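Local coordinates for ABC transporter substrate-binding protein (PDB 4OHN) that binds histidine in the cleft between its two lobes and probably delivers it to the membrane part of an ABC amino-acid uptake transporter, at residues 85-90 against 95-100; 43-48 against 59-64; 108-111 against 115-118. One frame throughout, in Å; residues are numbered along the deposited sequence.

Contact 1 (85-90 against 95-100). With HIS (histidine), chain B; ACT (acetate ion), chain D.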
loop_
_atom_site.group_PDB
_atom_site.type_symbol
_atom_site.label_atom_id
_atom_site.label_comp_id
_atom_site.label_asym_id
_atom_site.label_seq_id
_atom_site.Cartn_x
_atom_site.Cartn_y
_atom_site.Cartn_z
ATOM N N TYR A 85 0.334 -3.437 0.296
ATOM C CA TYR A 85 0.562 -3.771 1.693
ATOM C C TYR A 85 2.048 -4.083 1.895
ATOM O O TYR A 85 2.559 -5.108 1.418
ATOM C CB TYR A 85 -0.330 -4.942 2.087
ATOM C CG TYR A 85 -0.380 -5.333 3.550
ATOM C CD1 TYR A 85 -0.416 -4.391 4.570
ATOM C CD2 TYR A 85 -0.473 -6.661 3.908
ATOM C CE1 TYR A 85 -0.517 -4.773 5.902
ATOM C CE2 TYR A 85 -0.572 -7.047 5.227
ATOM C CZ TYR A 85 -0.589 -6.106 6.219
ATOM O OH TYR A 85 -0.678 -6.536 7.507
ATOM N N SER A 86 2.754 -3.220 2.611
ATOM C CA SER A 86 4.197 -3.362 2.795
ATOM C C SER A 86 4.526 -4.505 3.735
ATOM O O SER A 86 3.999 -4.582 4.854
ATOM C CB SER A 86 4.770 -2.064 3.341
ATOM O OG SER A 86 4.490 -1.017 2.421
ATOM N N ALA A 87 5.409 -5.388 3.278
ATOM C CA ALA A 87 5.808 -6.574 4.037
ATOM C C ALA A 87 6.950 -6.238 4.958
ATOM O O ALA A 87 8.115 -6.250 4.552
ATOM C CB ALA A 87 6.195 -7.708 3.091
ATOM N N THR A 88 6.614 -5.923 6.198
ATOM C CA THR A 88 7.592 -5.480 7.190
ATOM C C THR A 88 7.796 -6.534 8.265
ATOM O O THR A 88 6.938 -7.378 8.489
ATOM C CB THR A 88 7.129 -4.184 7.866
ATOM O OG1 THR A 88 5.993 -4.461 8.683
ATOM C CG2 THR A 88 6.756 -3.123 6.829
ATOM N N ASP A 89 8.939 -6.476 8.944
ATOM C CA ASP A 89 9.235 -7.426 10.005
ATOM C C ASP A 89 8.199 -7.392 11.105
ATOM O O ASP A 89 7.794 -8.428 11.607
ATOM C CB ASP A 89 10.602 -7.133 10.624
ATOM C CG ASP A 89 11.756 -7.546 9.733
ATOM O OD1 ASP A 89 11.528 -8.260 8.736
ATOM O OD2 ASP A 89 12.902 -7.166 10.044
ATOM N N GLU A 90 7.788 -6.186 11.487
ATOM C CA GLU A 90 6.764 -6.006 12.506
ATOM C C GLU A 90 5.486 -6.750 12.109
ATOM O O GLU A 90 4.900 -7.472 12.911
ATOM C CB GLU A 90 6.496 -4.507 12.676
ATOM C CG GLU A 90 5.623 -4.087 13.845
ATOM C CD GLU A 90 5.477 -2.564 13.926
ATOM O OE1 GLU A 90 6.507 -1.851 13.955
ATOM O OE2 GLU A 90 4.329 -2.074 13.944
ATOM N N VAL A 95 0.912 -11.557 10.760
ATOM C CA VAL A 95 0.302 -12.107 9.550
ATOM C C VAL A 95 1.344 -12.854 8.723
ATOM O O VAL A 95 2.546 -12.701 8.939
ATOM C CB VAL A 95 -0.345 -10.998 8.665
ATOM C CG1 VAL A 95 -1.289 -10.136 9.475
ATOM C CG2 VAL A 95 0.715 -10.129 8.020
ATOM N N ALA A 96 0.873 -13.637 7.764
ATOM C CA ALA A 96 1.734 -14.284 6.778
ATOM C C ALA A 96 1.699 -13.489 5.485
ATOM O O ALA A 96 0.723 -12.788 5.207
ATOM C CB ALA A 96 1.292 -15.708 6.524
ATOM N N PHE A 97 2.762 -13.588 4.701
ATOM C CA PHE A 97 2.854 -12.912 3.419
ATOM C C PHE A 97 3.146 -13.863 2.267
ATOM O O PHE A 97 3.917 -14.804 2.390
ATOM C CB PHE A 97 3.945 -11.830 3.437
ATOM C CG PHE A 97 3.589 -10.609 4.246
ATOM C CD1 PHE A 97 4.090 -10.446 5.515
ATOM C CD2 PHE A 97 2.785 -9.622 3.723
ATOM C CE1 PHE A 97 3.772 -9.311 6.264
ATOM C CE2 PHE A 97 2.456 -8.491 4.465
ATOM C CZ PHE A 97 2.965 -8.330 5.732
ATOM N N SER A 98 2.528 -13.554 1.133
ATOM C CA SER A 98 2.968 -14.087 -0.158
ATOM C C SER A 98 4.384 -13.605 -0.456
ATOM O O SER A 98 4.945 -12.752 0.235
ATOM C CB SER A 98 2.049 -13.616 -1.282
ATOM O OG SER A 98 2.218 -12.221 -1.532
ATOM N N ASN A 99 4.962 -14.145 -1.517
ATOM C CA ASN A 99 6.130 -13.528 -2.116
ATOM C C ASN A 99 5.797 -12.065 -2.457
ATOM O O ASN A 99 4.658 -11.715 -2.762
ATOM C CB ASN A 99 6.556 -14.269 -3.388
ATOM C CG ASN A 99 7.246 -15.555 -3.104
ATOM O OD1 ASN A 99 7.687 -15.812 -2.002
ATOM N ND2 ASN A 99 7.396 -16.365 -4.123
ATOM N N SER A 100 6.810 -11.217 -2.421
ATOM C CA SER A 100 6.621 -9.823 -2.782
ATOM C C SER A 100 6.532 -9.650 -4.302
ATOM O O SER A 100 7.183 -10.366 -5.063
ATOM C CB SER A 100 7.730 -8.964 -2.179
ATOM O OG SER A 100 7.691 -9.010 -0.756
HETATM N N HIS B . 2.213 0.730 2.067
HETATM C CA HIS B . 1.598 1.307 3.288
HETATM C C HIS B . 1.130 0.214 4.223
HETATM O O HIS B . 1.250 -0.983 3.873
HETATM C CB HIS B . 0.493 2.340 2.962
HETATM C CG HIS B . -0.841 1.804 2.533
HETATM N ND1 HIS B . -2.017 2.434 2.909
HETATM C CD2 HIS B . -1.210 0.796 1.704
HETATM C CE1 HIS B . -3.042 1.816 2.356
HETATM N NE2 HIS B . -2.581 0.822 1.613
HETATM O OXT HIS B . 0.653 0.569 5.321
HETATM C C ACT D . -0.733 -5.037 10.596
HETATM O O ACT D . -0.827 -4.666 9.419
HETATM O OXT ACT D . -0.612 -4.118 11.432
HETATM C CH3 ACT D . -0.759 -6.491 10.962
#

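Contact 2 (43-48 against 59-64)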
loop_
_atom_site.group_PDB
_atom_site.type_symbol
_atom_site.label_atom_id
_atom_site.label_comp_id
_atom_site.label_asym_id
_atom_site.label_seq_id
_atom_site.Cartn_x
_atom_site.Cartn_y
_atom_site.Cartn_z
ATOM N N PHE A 43 -3.901 -1.582 -9.864
ATOM C CA PHE A 43 -2.949 -2.659 -10.083
ATOM C C PHE A 43 -3.294 -3.913 -9.301
ATOM O O PHE A 43 -3.297 -5.020 -9.853
ATOM C CB PHE A 43 -1.523 -2.183 -9.762
ATOM C CG PHE A 43 -0.473 -3.233 -9.964
ATOM C CD1 PHE A 43 0.222 -3.291 -11.142
ATOM C CD2 PHE A 43 -0.176 -4.156 -8.972
ATOM C CE1 PHE A 43 1.197 -4.273 -11.345
ATOM C CE2 PHE A 43 0.782 -5.137 -9.172
ATOM C CZ PHE A 43 1.478 -5.170 -10.347
ATOM N N ASP A 44 -3.568 -3.761 -8.013
ATOM C CA ASP A 44 -3.912 -4.911 -7.194
ATOM C C ASP A 44 -5.278 -5.473 -7.534
ATOM O O ASP A 44 -5.487 -6.676 -7.420
ATOM C CB ASP A 44 -3.874 -4.565 -5.704
ATOM C CG ASP A 44 -2.461 -4.459 -5.153
ATOM O OD1 ASP A 44 -1.511 -5.070 -5.704
ATOM O OD2 ASP A 44 -2.319 -3.747 -4.125
ATOM N N ILE A 45 -6.230 -4.624 -7.914
ATOM C CA ILE A 45 -7.526 -5.123 -8.350
ATOM C C ILE A 45 -7.310 -6.057 -9.544
ATOM O O ILE A 45 -7.808 -7.192 -9.568
ATOM C CB ILE A 45 -8.502 -3.986 -8.728
ATOM C CG1 ILE A 45 -8.653 -2.957 -7.601
ATOM C CG2 ILE A 45 -9.854 -4.572 -9.108
ATOM C CD1 ILE A 45 -9.153 -3.529 -6.282
ATOM N N ASP A 46 -6.542 -5.600 -10.521
ATOM C CA ASP A 46 -6.271 -6.402 -11.705
ATOM C C ASP A 46 -5.456 -7.660 -11.376
ATOM O O ASP A 46 -5.764 -8.755 -11.871
ATOM C CB ASP A 46 -5.523 -5.543 -12.743
ATOM C CG ASP A 46 -6.408 -4.474 -13.396
ATOM O OD1 ASP A 46 -7.647 -4.486 -13.230
ATOM O OD2 ASP A 46 -5.827 -3.622 -14.096
ATOM N N LEU A 47 -4.438 -7.505 -10.547
ATOM C CA LEU A 47 -3.551 -8.624 -10.245
ATOM C C LEU A 47 -4.281 -9.699 -9.436
ATOM O O LEU A 47 -4.197 -10.889 -9.773
ATOM C CB LEU A 47 -2.290 -8.152 -9.528
ATOM C CG LEU A 47 -1.267 -9.250 -9.215
ATOM C CD1 LEU A 47 -0.754 -9.905 -10.469
ATOM C CD2 LEU A 47 -0.109 -8.658 -8.412
ATOM N N ALA A 48 -5.022 -9.317 -8.406
ATOM C CA ALA A 48 -5.755 -10.288 -7.599
ATOM C C ALA A 48 -6.835 -10.974 -8.423
ATOM O O ALA A 48 -7.078 -12.164 -8.286
ATOM C CB ALA A 48 -6.380 -9.624 -6.398
ATOM N N VAL A 59 -13.371 -12.557 -6.617
ATOM C CA VAL A 59 -13.020 -11.740 -5.466
ATOM C C VAL A 59 -14.198 -10.880 -5.038
ATOM O O VAL A 59 -14.851 -10.226 -5.853
ATOM C CB VAL A 59 -11.823 -10.812 -5.769
ATOM C CG1 VAL A 59 -11.501 -9.927 -4.570
ATOM C CG2 VAL A 59 -10.596 -11.649 -6.172
ATOM N N ASN A 60 -14.457 -10.913 -3.738
ATOM C CA ASN A 60 -15.333 -9.970 -3.062
ATOM C C ASN A 60 -14.476 -8.876 -2.448
ATOM O O ASN A 60 -13.797 -9.107 -1.454
ATOM C CB ASN A 60 -16.147 -10.690 -1.985
ATOM C CG ASN A 60 -16.982 -9.749 -1.168
ATOM O OD1 ASN A 60 -17.645 -8.860 -1.708
ATOM N ND2 ASN A 60 -16.948 -9.920 0.140
ATOM N N TRP A 61 -14.499 -7.694 -3.054
ATOM C CA TRP A 61 -13.706 -6.567 -2.595
ATOM C C TRP A 61 -14.414 -5.863 -1.458
ATOM O O TRP A 61 -15.554 -5.422 -1.618
ATOM C CB TRP A 61 -13.453 -5.579 -3.753
ATOM C CG TRP A 61 -12.524 -6.149 -4.776
ATOM C CD1 TRP A 61 -12.864 -6.691 -5.994
ATOM C CD2 TRP A 61 -11.112 -6.290 -4.643
ATOM N NE1 TRP A 61 -11.728 -7.141 -6.626
ATOM C CE2 TRP A 61 -10.645 -6.917 -5.818
ATOM C CE3 TRP A 61 -10.194 -5.950 -3.652
ATOM C CZ2 TRP A 61 -9.305 -7.222 -6.013
ATOM C CZ3 TRP A 61 -8.852 -6.237 -3.855
ATOM C CH2 TRP A 61 -8.424 -6.870 -5.037
ATOM N N GLN A 62 -13.724 -5.748 -0.329
ATOM C CA GLN A 62 -14.284 -5.116 0.853
ATOM C C GLN A 62 -13.436 -3.907 1.257
ATOM O O GLN A 62 -12.328 -4.071 1.767
ATOM C CB GLN A 62 -14.348 -6.109 2.008
ATOM C CG GLN A 62 -14.955 -5.514 3.280
ATOM C CD GLN A 62 -16.340 -4.937 3.047
ATOM O OE1 GLN A 62 -17.292 -5.665 2.714
ATOM N NE2 GLN A 62 -16.474 -3.631 3.219
ATOM N N PRO A 63 -13.932 -2.687 1.004
ATOM C CA PRO A 63 -13.171 -1.556 1.531
ATOM C C PRO A 63 -13.131 -1.621 3.051
ATOM O O PRO A 63 -14.124 -1.937 3.701
ATOM C CB PRO A 63 -13.945 -0.329 1.027
ATOM C CG PRO A 63 -15.325 -0.822 0.785
ATOM C CD PRO A 63 -15.196 -2.279 0.378
ATOM N N ILE A 64 -11.974 -1.309 3.625
ATOM C CA ILE A 64 -11.790 -1.320 5.072
ATOM C C ILE A 64 -11.211 0.006 5.541
ATOM O O ILE A 64 -10.658 0.797 4.792
ATOM C CB ILE A 64 -10.844 -2.470 5.533
ATOM C CG1 ILE A 64 -9.442 -2.308 4.927
ATOM C CG2 ILE A 64 -11.446 -3.833 5.196
ATOM C CD1 ILE A 64 -8.404 -3.299 5.470
#

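Contact 3 (108-111 against 115-118)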
loop_
_atom_site.group_PDB
_atom_site.type_symbol
_atom_site.label_atom_id
_atom_site.label_comp_id
_atom_site.label_asym_id
_atom_site.label_seq_id
_atom_site.Cartn_x
_atom_site.Cartn_y
_atom_site.Cartn_z
ATOM N N LEU A 108 9.090 11.738 1.309
ATOM C CA LEU A 108 8.448 12.967 1.714
ATOM C C LEU A 108 7.947 13.718 0.510
ATOM O O LEU A 108 8.604 13.764 -0.551
ATOM C CB LEU A 108 9.397 13.873 2.484
ATOM C CG LEU A 108 9.662 13.581 3.949
ATOM C CD1 LEU A 108 10.509 14.688 4.549
ATOM C CD2 LEU A 108 8.350 13.413 4.711
ATOM N N VAL A 109 6.777 14.308 0.692
ATOM C CA VAL A 109 6.197 15.227 -0.287
ATOM C C VAL A 109 6.042 16.595 0.391
ATOM O O VAL A 109 5.476 16.695 1.482
ATOM C CB VAL A 109 4.851 14.727 -0.839
ATOM C CG1 VAL A 109 4.270 15.709 -1.849
ATOM C CG2 VAL A 109 5.030 13.362 -1.502
ATOM N N THR A 110 6.559 17.645 -0.258
ATOM C CA THR A 110 6.452 19.017 0.235
ATOM C C THR A 110 6.013 19.893 -0.925
ATOM O O THR A 110 6.211 19.545 -2.097
ATOM C CB THR A 110 7.795 19.550 0.771
ATOM O OG1 THR A 110 8.740 19.581 -0.313
ATOM C CG2 THR A 110 8.322 18.674 1.903
ATOM N N LYS A 111 5.410 21.039 -0.642
ATOM C CA LYS A 111 5.170 22.008 -1.713
ATOM C C LYS A 111 6.485 22.532 -2.257
ATOM O O LYS A 111 7.420 22.790 -1.493
ATOM C CB LYS A 111 4.394 23.208 -1.197
ATOM C CG LYS A 111 2.957 22.960 -0.902
ATOM C CD LYS A 111 2.279 24.287 -0.588
ATOM C CE LYS A 111 0.796 24.201 -0.640
ATOM N NZ LYS A 111 0.172 25.500 -0.259
ATOM N N GLY A 115 10.532 25.120 -0.540
ATOM C CA GLY A 115 11.962 24.991 -0.739
ATOM C C GLY A 115 12.600 23.821 -0.014
ATOM O O GLY A 115 13.818 23.740 0.019
ATOM N N ILE A 116 11.783 22.912 0.524
ATOM C CA ILE A 116 12.273 21.759 1.294
ATOM C C ILE A 116 12.458 20.575 0.362
ATOM O O ILE A 116 11.483 20.051 -0.192
ATOM C CB ILE A 116 11.278 21.364 2.407
ATOM C CG1 ILE A 116 11.066 22.514 3.376
ATOM C CG2 ILE A 116 11.783 20.119 3.140
ATOM C CD1 ILE A 116 9.912 22.324 4.339
ATOM N N THR A 117 13.702 20.146 0.193
ATOM C CA THR A 117 14.032 19.003 -0.652
ATOM C C THR A 117 14.887 17.977 0.102
ATOM O O THR A 117 15.446 17.066 -0.495
ATOM C CB THR A 117 14.791 19.423 -1.920
ATOM O OG1 THR A 117 16.037 20.031 -1.569
ATOM C CG2 THR A 117 13.948 20.416 -2.755
ATOM N N THR A 118 15.004 18.138 1.417
ATOM C CA THR A 118 15.776 17.222 2.239
ATOM C C THR A 118 15.118 17.126 3.601
ATOM O O THR A 118 14.522 18.094 4.065
ATOM C CB THR A 118 17.230 17.695 2.356
ATOM O OG1 THR A 118 17.994 16.704 3.060
ATOM C CG2 THR A 118 17.362 18.997 3.097
#

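Contact 1 (85-90 against 95-100)
The methyl group of Ala-87 is the bump here and the flat ring of Phe-97 the surface that receives it: Ala-87 CB stands 3.9 Å from the centroid of that ring, only 7° off its normal, a CH-pi contact over the centre. Ala-87 CA follows over the same ring, 3.7 Å from Phe-97 CZ. The phenol of Tyr-85 crosses the phenylalanine side chain at about a right angle, its CE2 3.4 Å from Phe-97 CE2, the planes oblique at 41°. The ring of Tyr-85 swings away from the backbone N (chi1 -172°), which carries its hydroxyl toward Val-95, whose CG2 lies 3.9 Å from Tyr-85 OH. The packing lies behind one wall of the histidine site of a two-lobed periplasmic-type binding protein, a wall to which Tyr-85 and Ser-86 belong; the segment that turns Ala-87 to Phe-97 presents Ser-86 to the ligand. Ser-86 N donates a nearly straight bond of 3.0 Å to histidine O, while histidine N donates to Ser-86 OG at 2.9 Å; the same OG is also bonded to Glu-206. Tyr-85 OH donates over 2.7 Å to O of an acetate at the ring edge, probably from the crystallisation liquor.

Contact 2 (43-48 against 59-64)
Ile-45 and Trp-61 make the tight half of this interface. The terminal methyl CD1 of Ile-45 sits over one face of the indole, 3.4 Å from the centroid of the six-membered ring and 3° off its normal, a CH-pi contact. The branching of the isoleucine explains the fit: CG1 lies beside the backbone N (chi1 -54°), and the bend at chi2 (-59°) brings CD1 over the benzene part, while the other branch, CG2, comes to 4.0 Å from Trp-61 NE1. Ile-45 CA also lies 3.6 Å from Trp-61 CZ2. One helical turn on, Ala-48 CB meets the far end of the indole obliquely, 3.7 Å from Trp-61 CH2. On the opposite face of the indole lies Val-59 CG1, from the same strand as the tryptophan, so the ring is held between a helix side chain and a strand neighbour; Phe-24 adds an edge-to-face contact. The setting is a beta-alpha-beta arrangement: in the chain, helix 43-53 comes between the parallel-paired strands 19-24 and 58-63, after the antiparallel sheet of residues 27-41, and the helix segment runs roughly antiparallel to the strand segment, with axes 10.6 Å apart. Ile-22 of strand 19-24 touches both Ala-48 and Trp-61. Packing thins toward the start of the strand, where Val-59 CG2 does no more than approach Ala-48 O at 4.1 Å. Asn-60, exposed, and Gln-62, partly so, lie on the strand's looser side, away from the helix; Asn-60 ND2 bonds to Thr-21 OG1, and Gln-62 folds over so that NE2 donates to O of the following Pro-63 at 2.9 Å. At the helix start, the buried Asp-44 turns its carboxylate from the strand, and its OD2 accepts a bond from the backbone N of Gly-84 of the histidine pocket.

Contact 3 (108-111 against 115-118)
Thr-110 reaches across to Ile-116 with both branches of its side chain, and its first torsion (chi1 63°) sets the division of labour. OG1 falls between the backbone N and the carbonyl carbon, from where it donates to Ile-116 O at 2.8 Å; the donor lies in the carbonyl plane, at a C=O...donor angle of 150°. The methyl branch, beside the backbone N, turns to the isoleucine side chain instead: Thr-110 CG2 is 3.9 Å from Ile-116 CG2 and 4.0 Å from Ile-116 CB. The two side chains cross at about a right angle. The contact closes the turn that follows strand 102-111, at the start of the loop leading to strand 127-130; near its end the strand pairs with 175-179 and with 196-200. Gly-115, just after the turn, has a positive phi (70°). Its N stays 4.0 Å from Lys-111 O, and Ser-114 OG instead makes hydrogen bonds to both Lys-111 O and Ile-116 N. The carbonyl of Ile-116 is gripped twice, since Asn-197 ND2 of the adjoining strand 196-200 binds it as well. Lys-111, by contrast, stretches its nearly extended chain away from the loop to a salt bridge with Asp-171.

In the fold
Followed from the N terminus, the three contacts come in series: each closes before the next opens, and none nests in or crosses another. Contact 2 closes first, joining helix 43-53 to the strand that follows it. Contact 1 then closes a short excursion through helix 89-92, beside the ligand, about 17 Å from contact 2 between centres; the two share one lobe. Strand 102-111 next carries the chain into the other lobe, where contact 3 closes the shortest loop, with three residues between its segments, about 32 Å from contact 2 between centres and across the centre of the chain. All three reach strands linked into one branched sheet across the two lobes, with strand 102-111 pairing in both.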